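Local coordinates for putative capsular polysaccharide biosynthesis protein (PDB 6EWJ) that probably acts as a pyridoxal phosphate-dependent sugar aminotransferase in pneumococcal teichoic acid biosynthesis, at residues Q123-K128 and E152-F157; A138-D143 and E312-S317. All blocks are in the same frame, centred on the assembly; numbering follows the deposited sequence.

Contact 1: Q123-K128 and E152-F157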
ATOM      1  N   GLN A 123     -14.877  30.494   9.629  1.00 32.25           N
ATOM      2  CA  GLN A 123     -14.187  31.531   8.841  1.00 33.53           C
ATOM      3  C   GLN A 123     -13.344  30.979   7.688  1.00 32.39           C
ATOM      4  O   GLN A 123     -13.270  31.599   6.653  1.00 33.14           O
ATOM      5  CB  GLN A 123     -13.261  32.353   9.717  1.00 34.34           C
ATOM      6  CG  GLN A 123     -13.949  33.218  10.741  1.00 36.00           C
ATOM      7  CD  GLN A 123     -12.950  33.935  11.632  1.00 37.09           C
ATOM      8  OE1 GLN A 123     -11.804  34.210  11.220  1.00 37.97           O
ATOM      9  NE2 GLN A 123     -13.374  34.266  12.857  1.00 37.41           N
ATOM     10  N   ALA A 124     -12.724  29.822   7.897  1.00 30.77           N
ATOM     11  CA  ALA A 124     -11.873  29.193   6.885  1.00 30.01           C
ATOM     12  C   ALA A 124     -12.644  28.557   5.723  1.00 29.89           C
ATOM     13  O   ALA A 124     -12.044  28.268   4.672  1.00 29.66           O
ATOM     14  CB  ALA A 124     -10.983  28.145   7.527  1.00 28.49           C
ATOM     15  N   ILE A 125     -13.947  28.376   5.877  1.00 30.00           N
ATOM     16  CA  ILE A 125     -14.787  27.795   4.812  1.00 30.61           C
ATOM     17  C   ILE A 125     -14.966  28.752   3.623  1.00 32.06           C
ATOM     18  O   ILE A 125     -15.266  29.923   3.788  1.00 32.38           O
ATOM     19  CB  ILE A 125     -16.161  27.296   5.376  1.00 30.81           C
ATOM     20  CG1 ILE A 125     -15.938  26.016   6.167  1.00 29.45           C
ATOM     21  CG2 ILE A 125     -17.189  27.054   4.279  1.00 31.48           C
ATOM     22  CD1 ILE A 125     -17.105  25.567   7.020  1.00 29.94           C
ATOM     23  N   THR A 126     -14.795  28.203   2.410  1.00 32.56           N
ATOM     24  CA  THR A 126     -14.998  28.942   1.157  1.00 33.87           C
ATOM     25  C   THR A 126     -15.831  28.101   0.184  1.00 34.93           C
ATOM     26  O   THR A 126     -16.261  26.985   0.506  1.00 33.55           O
ATOM     27  CB  THR A 126     -13.656  29.297   0.460  1.00 33.79           C
ATOM     28  OG1 THR A 126     -13.074  28.116  -0.116  1.00 31.89           O
ATOM     29  CG2 THR A 126     -12.667  29.952   1.436  1.00 33.21           C
ATOM     30  N   GLU A 127     -16.056  28.667  -1.003  1.00 37.15           N
ATOM     31  CA  GLU A 127     -16.748  27.977  -2.085  1.00 38.38           C
ATOM     32  C   GLU A 127     -15.983  26.756  -2.594  1.00 36.73           C
ATOM     33  O   GLU A 127     -16.577  25.859  -3.178  1.00 37.07           O
ATOM     34  CB  GLU A 127     -17.044  28.938  -3.224  1.00 41.16           C
ATOM     35  CG  GLU A 127     -17.888  30.117  -2.770  1.00 44.11           C
ATOM     36  CD  GLU A 127     -19.016  30.541  -3.702  1.00 47.53           C
ATOM     37  OE1 GLU A 127     -19.453  29.736  -4.566  1.00 49.84           O
ATOM     38  OE2 GLU A 127     -19.502  31.691  -3.538  1.00 50.38           O
ATOM     39  N   LYS A 128     -14.686  26.696  -2.334  1.00 35.22           N
ATOM     40  CA  LYS A 128     -13.878  25.523  -2.693  1.00 34.19           C
ATOM     41  C   LYS A 128     -13.846  24.366  -1.636  1.00 32.07           C
ATOM     42  O   LYS A 128     -13.344  23.281  -1.935  1.00 30.60           O
ATOM     43  CB  LYS A 128     -12.435  25.971  -2.984  1.00 34.48           C
ATOM     44  CG  LYS A 128     -12.269  27.136  -3.974  1.00 36.31           C
ATOM     45  CD  LYS A 128     -10.801  27.356  -4.299  1.00 36.39           C
ATOM     46  CE  LYS A 128     -10.606  27.980  -5.669  1.00 38.80           C
ATOM     47  NZ  LYS A 128      -9.219  28.512  -5.826  1.00 39.00           N
ATOM     48  N   GLU A 152     -23.748  22.743   7.866  1.00 43.71           N
ATOM     49  CA  GLU A 152     -25.123  23.129   7.560  1.00 46.22           C
ATOM     50  C   GLU A 152     -25.270  24.619   7.409  1.00 47.36           C
ATOM     51  O   GLU A 152     -25.937  25.065   6.481  1.00 48.27           O
ATOM     52  CB  GLU A 152     -26.041  22.661   8.666  1.00 47.41           C
ATOM     53  CG  GLU A 152     -27.519  22.998   8.489  1.00 50.17           C
ATOM     54  CD  GLU A 152     -28.151  22.443   7.225  1.00 51.85           C
ATOM     55  OE1 GLU A 152     -27.750  21.390   6.660  1.00 51.57           O
ATOM     56  OE2 GLU A 152     -29.073  23.128   6.783  1.00 53.37           O
ATOM     57  N   LYS A 153     -24.678  25.371   8.335  1.00 47.45           N
ATOM     58  CA  LYS A 153     -24.746  26.832   8.318  1.00 49.36           C
ATOM     59  C   LYS A 153     -24.155  27.408   7.036  1.00 50.43           C
ATOM     60  O   LYS A 153     -24.681  28.366   6.492  1.00 51.33           O
ATOM     61  CB  LYS A 153     -24.038  27.430   9.544  1.00 48.94           C
ATOM     62  CG  LYS A 153     -23.963  28.949   9.541  1.00 50.07           C
ATOM     63  CD  LYS A 153     -23.280  29.542  10.789  1.00 49.81           C
ATOM     64  CE  LYS A 153     -23.719  30.977  11.031  1.00 51.06           C
ATOM     65  NZ  LYS A 153     -22.775  31.657  11.959  1.00 50.59           N
ATOM     66  N   LYS A 154     -23.057  26.814   6.564  1.00 49.69           N
ATOM     67  CA  LYS A 154     -22.358  27.283   5.358  1.00 49.77           C
ATOM     68  C   LYS A 154     -22.776  26.572   4.078  1.00 50.03           C
ATOM     69  O   LYS A 154     -22.111  26.719   3.054  1.00 49.05           O
ATOM     70  CB  LYS A 154     -20.844  27.127   5.564  1.00 48.60           C
ATOM     71  CG  LYS A 154     -20.296  27.904   6.741  1.00 48.57           C
ATOM     72  CD  LYS A 154     -20.439  29.403   6.529  1.00 50.93           C
ATOM     73  CE  LYS A 154     -19.487  30.175   7.409  1.00 50.80           C
ATOM     74  NZ  LYS A 154     -19.507  31.633   7.101  1.00 52.71           N
ATOM     75  N   ARG A 155     -23.853  25.787   4.133  1.00 51.38           N
ATOM     76  CA  ARG A 155     -24.304  24.998   2.990  1.00 53.81           C
ATOM     77  C   ARG A 155     -24.342  25.781   1.652  1.00 55.43           C
ATOM     78  O   ARG A 155     -23.983  25.222   0.606  1.00 54.81           O
ATOM     79  CB  ARG A 155     -25.638  24.293   3.307  1.00 56.24           C
ATOM     80  CG  ARG A 155     -26.423  23.775   2.083  1.00 58.79           C
ATOM     81  CD  ARG A 155     -26.910  22.310   2.144  1.00 59.01           C
ATOM     82  NE  ARG A 155     -27.281  21.710   3.421  1.00 58.73           N
ATOM     83  CZ  ARG A 155     -27.586  20.420   3.512  1.00 58.51           C
ATOM     84  NH1 ARG A 155     -27.519  19.638   2.432  1.00 58.38           N
ATOM     85  NH2 ARG A 155     -27.944  19.904   4.669  1.00 58.95           N
ATOM     86  N   ASP A 156     -24.740  27.057   1.691  1.00 56.92           N
ATOM     87  CA  ASP A 156     -24.811  27.894   0.479  1.00 59.01           C
ATOM     88  C   ASP A 156     -23.457  28.215  -0.187  1.00 58.55           C
ATOM     89  O   ASP A 156     -23.436  28.601  -1.359  1.00 59.83           O
ATOM     90  CB  ASP A 156     -25.572  29.195   0.753  1.00 60.86           C
ATOM     91  CG  ASP A 156     -27.038  28.963   1.104  1.00 62.72           C
ATOM     92  OD1 ASP A 156     -27.556  27.840   0.903  1.00 62.00           O
ATOM     93  OD2 ASP A 156     -27.684  29.928   1.583  1.00 63.66           O
ATOM     94  N   PHE A 157     -22.348  28.066   0.544  1.00 56.27           N
ATOM     95  CA  PHE A 157     -21.008  28.145  -0.059  1.00 54.84           C
ATOM     96  C   PHE A 157     -20.693  26.920  -0.941  1.00 53.66           C
ATOM     97  O   PHE A 157     -19.809  26.987  -1.784  1.00 53.24           O
ATOM     98  CB  PHE A 157     -19.914  28.272   1.016  1.00 53.62           C
ATOM     99  CG  PHE A 157     -19.740  29.663   1.573  1.00 53.70           C
ATOM    100  CD1 PHE A 157     -20.774  30.301   2.253  1.00 55.69           C
ATOM    101  CD2 PHE A 157     -18.517  30.333   1.445  1.00 53.38           C
ATOM    102  CE1 PHE A 157     -20.600  31.588   2.766  1.00 56.55           C
ATOM    103  CE2 PHE A 157     -18.331  31.601   1.973  1.00 53.57           C
ATOM    104  CZ  PHE A 157     -19.372  32.229   2.631  1.00 55.58           C
TER

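Contact 2: A138-D143 and E312-S317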
ATOM      1  N   ALA A 138      -5.781  11.199  20.631  1.00 17.56           N
ATOM      2  CA  ALA A 138      -5.635  10.320  21.768  1.00 18.26           C
ATOM      3  C   ALA A 138      -6.834   9.392  22.035  1.00 18.50           C
ATOM      4  O   ALA A 138      -6.816   8.638  22.999  1.00 19.39           O
ATOM      5  CB  ALA A 138      -5.292  11.121  23.005  1.00 18.75           C
ATOM      6  N   GLY A 139      -7.842   9.437  21.177  1.00 18.64           N
ATOM      7  CA  GLY A 139      -9.114   8.682  21.321  1.00 19.17           C
ATOM      8  C   GLY A 139     -10.298   9.560  21.662  1.00 20.09           C
ATOM      9  O   GLY A 139     -11.456   9.123  21.650  1.00 20.15           O
ATOM     10  N   ILE A 140     -10.016  10.808  21.955  1.00 20.61           N
ATOM     11  CA  ILE A 140     -11.034  11.771  22.318  1.00 21.89           C
ATOM     12  C   ILE A 140     -11.710  12.304  21.036  1.00 21.69           C
ATOM     13  O   ILE A 140     -11.059  12.924  20.206  1.00 20.52           O
ATOM     14  CB  ILE A 140     -10.390  12.929  23.097  1.00 22.83           C
ATOM     15  CG1 ILE A 140      -9.632  12.370  24.321  1.00 23.60           C
ATOM     16  CG2 ILE A 140     -11.451  13.929  23.539  1.00 24.03           C
ATOM     17  CD1 ILE A 140      -8.586  13.305  24.868  1.00 24.15           C
ATOM     18  N   VAL A 141     -13.045  12.104  20.937  1.00 21.98           N
ATOM     19  CA  VAL A 141     -13.795  12.393  19.728  1.00 22.23           C
ATOM     20  C   VAL A 141     -14.176  13.854  19.764  1.00 22.65           C
ATOM     21  O   VAL A 141     -14.538  14.352  20.824  1.00 22.85           O
ATOM     22  CB  VAL A 141     -15.081  11.529  19.615  1.00 23.24           C
ATOM     23  CG1 VAL A 141     -15.923  11.946  18.419  1.00 23.52           C
ATOM     24  CG2 VAL A 141     -14.696  10.057  19.450  1.00 22.72           C
ATOM     25  N   CYS A 142     -14.116  14.534  18.614  1.00 22.14           N
ATOM     26  CA  CYS A 142     -14.507  15.943  18.509  1.00 22.93           C
ATOM     27  C   CYS A 142     -16.015  16.278  18.748  1.00 23.79           C
ATOM     28  O   CYS A 142     -16.874  15.408  18.818  1.00 23.41           O
ATOM     29  CB  CYS A 142     -14.088  16.494  17.163  1.00 22.86           C
ATOM     30  SG  CYS A 142     -12.259  16.515  16.999  1.00 23.02           S
ATOM     31  N   ASP A 143     -16.302  17.566  18.834  1.00 24.28           N
ATOM     32  CA  ASP A 143     -17.663  18.103  19.079  1.00 26.20           C
ATOM     33  C   ASP A 143     -18.447  18.015  17.769  1.00 26.07           C
ATOM     34  O   ASP A 143     -18.541  18.988  17.010  1.00 25.73           O
ATOM     35  CB  ASP A 143     -17.466  19.571  19.553  1.00 27.15           C
ATOM     36  CG  ASP A 143     -18.715  20.262  19.993  1.00 29.26           C
ATOM     37  OD1 ASP A 143     -19.812  19.680  20.000  1.00 29.94           O
ATOM     38  OD2 ASP A 143     -18.570  21.486  20.278  1.00 30.67           O
ATOM     39  N   GLU A 312     -18.520  14.598  29.553  1.00 30.83           N
ATOM     40  CA  GLU A 312     -19.962  14.591  29.398  1.00 32.28           C
ATOM     41  C   GLU A 312     -20.425  13.927  28.108  1.00 31.48           C
ATOM     42  O   GLU A 312     -21.403  13.159  28.102  1.00 30.88           O
ATOM     43  CB  GLU A 312     -20.399  16.053  29.451  1.00 34.07           C
ATOM     44  CG  GLU A 312     -21.877  16.317  29.562  1.00 36.31           C
ATOM     45  CD  GLU A 312     -22.148  17.714  30.026  1.00 38.51           C
ATOM     46  OE1 GLU A 312     -22.413  18.593  29.180  1.00 39.25           O
ATOM     47  OE2 GLU A 312     -22.094  17.935  31.257  1.00 40.79           O
ATOM     48  N   THR A 313     -19.672  14.171  27.025  1.00 29.88           N
ATOM     49  CA  THR A 313     -19.978  13.605  25.692  1.00 29.04           C
ATOM     50  C   THR A 313     -19.104  12.445  25.221  1.00 28.06           C
ATOM     51  O   THR A 313     -19.532  11.688  24.346  1.00 28.45           O
ATOM     52  CB  THR A 313     -19.946  14.683  24.598  1.00 28.49           C
ATOM     53  OG1 THR A 313     -18.639  15.273  24.529  1.00 27.90           O
ATOM     54  CG2 THR A 313     -20.975  15.742  24.867  1.00 29.88           C
ATOM     55  N   VAL A 314     -17.896  12.279  25.766  1.00 27.31           N
ATOM     56  CA  VAL A 314     -16.938  11.341  25.218  1.00 26.08           C
ATOM     57  C   VAL A 314     -16.537  10.280  26.228  1.00 26.60           C
ATOM     58  O   VAL A 314     -16.232  10.599  27.387  1.00 28.19           O
ATOM     59  CB  VAL A 314     -15.647  12.071  24.735  1.00 24.67           C
ATOM     60  CG1 VAL A 314     -14.511  11.084  24.312  1.00 23.54           C
ATOM     61  CG2 VAL A 314     -16.009  13.011  23.614  1.00 24.46           C
ATOM     62  N   GLU A 315     -16.498   9.040  25.764  1.00 26.18           N
ATOM     63  CA  GLU A 315     -15.703   7.993  26.394  1.00 26.60           C
ATOM     64  C   GLU A 315     -14.594   7.618  25.397  1.00 24.56           C
ATOM     65  O   GLU A 315     -14.832   6.935  24.375  1.00 23.08           O
ATOM     66  CB  GLU A 315     -16.560   6.767  26.734  1.00 28.50           C
ATOM     67  CG  GLU A 315     -15.812   5.533  27.273  1.00 30.17           C
ATOM     68  CD  GLU A 315     -15.507   5.555  28.748  1.00 31.58           C
ATOM     69  OE1 GLU A 315     -15.750   6.553  29.432  1.00 34.64           O
ATOM     70  OE2 GLU A 315     -14.964   4.553  29.249  1.00 33.57           O
ATOM     71  N   SER A 316     -13.378   8.038  25.718  1.00 23.76           N
ATOM     72  CA  SER A 316     -12.220   7.790  24.855  1.00 22.27           C
ATOM     73  C   SER A 316     -11.781   6.351  24.906  1.00 22.02           C
ATOM     74  O   SER A 316     -11.918   5.707  25.927  1.00 22.59           O
ATOM     75  CB  SER A 316     -11.040   8.711  25.278  1.00 22.26           C
ATOM     76  OG  SER A 316      -9.844   8.406  24.552  1.00 21.88           O
ATOM     77  N   SER A 317     -11.258   5.848  23.776  1.00 21.06           N
ATOM     78  CA  SER A 317     -10.567   4.534  23.727  1.00 20.97           C
ATOM     79  C   SER A 317      -9.239   4.518  24.470  1.00 20.86           C
ATOM     80  O   SER A 317      -8.663   3.467  24.646  1.00 20.55           O
ATOM     81  CB  SER A 317     -10.354   4.071  22.268  1.00 20.26           C
ATOM     82  OG  SER A 317      -9.677   5.088  21.529  1.00 19.81           O
TER

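Contact 1: Q123-K128 and E152-F157
The backbones meet most closely where Glu127 faces Phe157, their CA atoms 4.7 Å apart, and spread towards Ile125 and Lys154, where the CA atoms lie 7.6 Å apart. No hydrogen bond crosses between 123-128 and 152-157. At the close end, Glu127 CA comes within 3.2 Å of Phe157 O in a fairly straight CA-H...O contact, with an angle of 155° at the hydrogen. That carbonyl oxygen is buried here and has no hydrogen-bond partner in the model, so this weak contact is what faces it across the two segments.

The Phe157 ring meets backbone rather than another ring. With CG beside its own backbone N (chi1 -80°), the ring brings an edge to the peptide joining Thr126 and Glu127; CD2 lies 3.7 Å from Thr126 C, close to the ring plane, while CE2 comes obliquely to Ile125 O. Where the chains are wider apart, two branches of Ile125 reach Lys154. Its CG2 packs 3.9 Å from Lys154 CB, and its CD1 lies 4.0 Å from Lys154 CG, so the lysine contributes the aliphatic root of its side chain. A bend at chi2 (-65°) turns the remainder of that chain aside from this apolar patch.

Thr126 shapes the loop from within: its OG1 accepts from Lys128 N at 3.1 Å, an ST turn, and is also hydrogen-bonded to Glu82. Ile125 also touches Ile84, which ties the loop to strand 82-86. This is a surface contact away from the residues that bind the cofactor, and it illustrates packing in an alternating alpha/beta domain: the turn from helix 118-124 into strand 129-132 lies against the tail of helix 144-153 and the 3-10 turn that follows.

Contact 2: A138-D143 and E312-S317
Val314 carries the apolar side of the contact, its two methyls lying over the backbone of Val141, with CG1 reaching Ile140 as well. CG1, anti to the backbone N of Val314 (chi1 172°), lies 3.8 Å from Val141 N and also approaches Ile140 CG2 at 4.2 Å. Val314 CG2 lies 3.4 Å from Val141 O. Ile140 adds a second apolar touch further along, with its CG1 4.0 Å from Ser316 CB.

Close backbone packing comes next, where Gly139 passes Ser316 with CA atoms 4.8 Å apart. At the positive phi of Gly139 (109°) a beta carbon would be jammed against Ala138 O, and it would also run into the hydroxyls of Ser316 and Ser317; the bare glycine instead lets Ser316 OG come to 3.1 Å from Gly139 C. Residues 138-141 run at 140° to 314-317, roughly antiparallel. Val314 and Glu315 form an edge strand of a small three-stranded antiparallel sheet, next to strand 184-185, so the contact sets the loop after strand 129-132 of the large sheet beside this second sheet. Val141 touches Tyr185 of the same small sheet.

Polar interactions run mainly through third residues. Ser316 OG is hydrogen-bonded to His309 ND1 and Arg318 N, which hold the hydroxyl in place while it leans on the glycine. Ser183 OG bridges the two segments, with hydrogen bonds to Gly139 O and Ser317 OG. Ser317 OG itself sits 3.6 Å from Gly139 CA. The backbone N of Ala138 is hydrogen-bonded to ND1 of His179, a residue seen to bind pyridoxal 5'-phosphate in this protein, which makes the start of the loop a second-shell neighbour of the cofactor site.

Overall arrangement
Along the chain the segments alternate: 123-128, 138-143, 152-157 and, much later, 312-317. Strand 129-132 of the seven-stranded mixed sheet and helix 144-153 link the first three. Contact 1 lies at the start of that strand, on the surface, and contact 2 in the loop that follows it, in the buried interior near the cofactor residues. Their centres are 26 Å apart and their nearest atoms about 11 Å apart, without touching. In fold type I aminotransferases the loops following the parallel strands contribute to the cofactor site, consistent with His179 next to contact 2; contact 1 lies at the surface away from it.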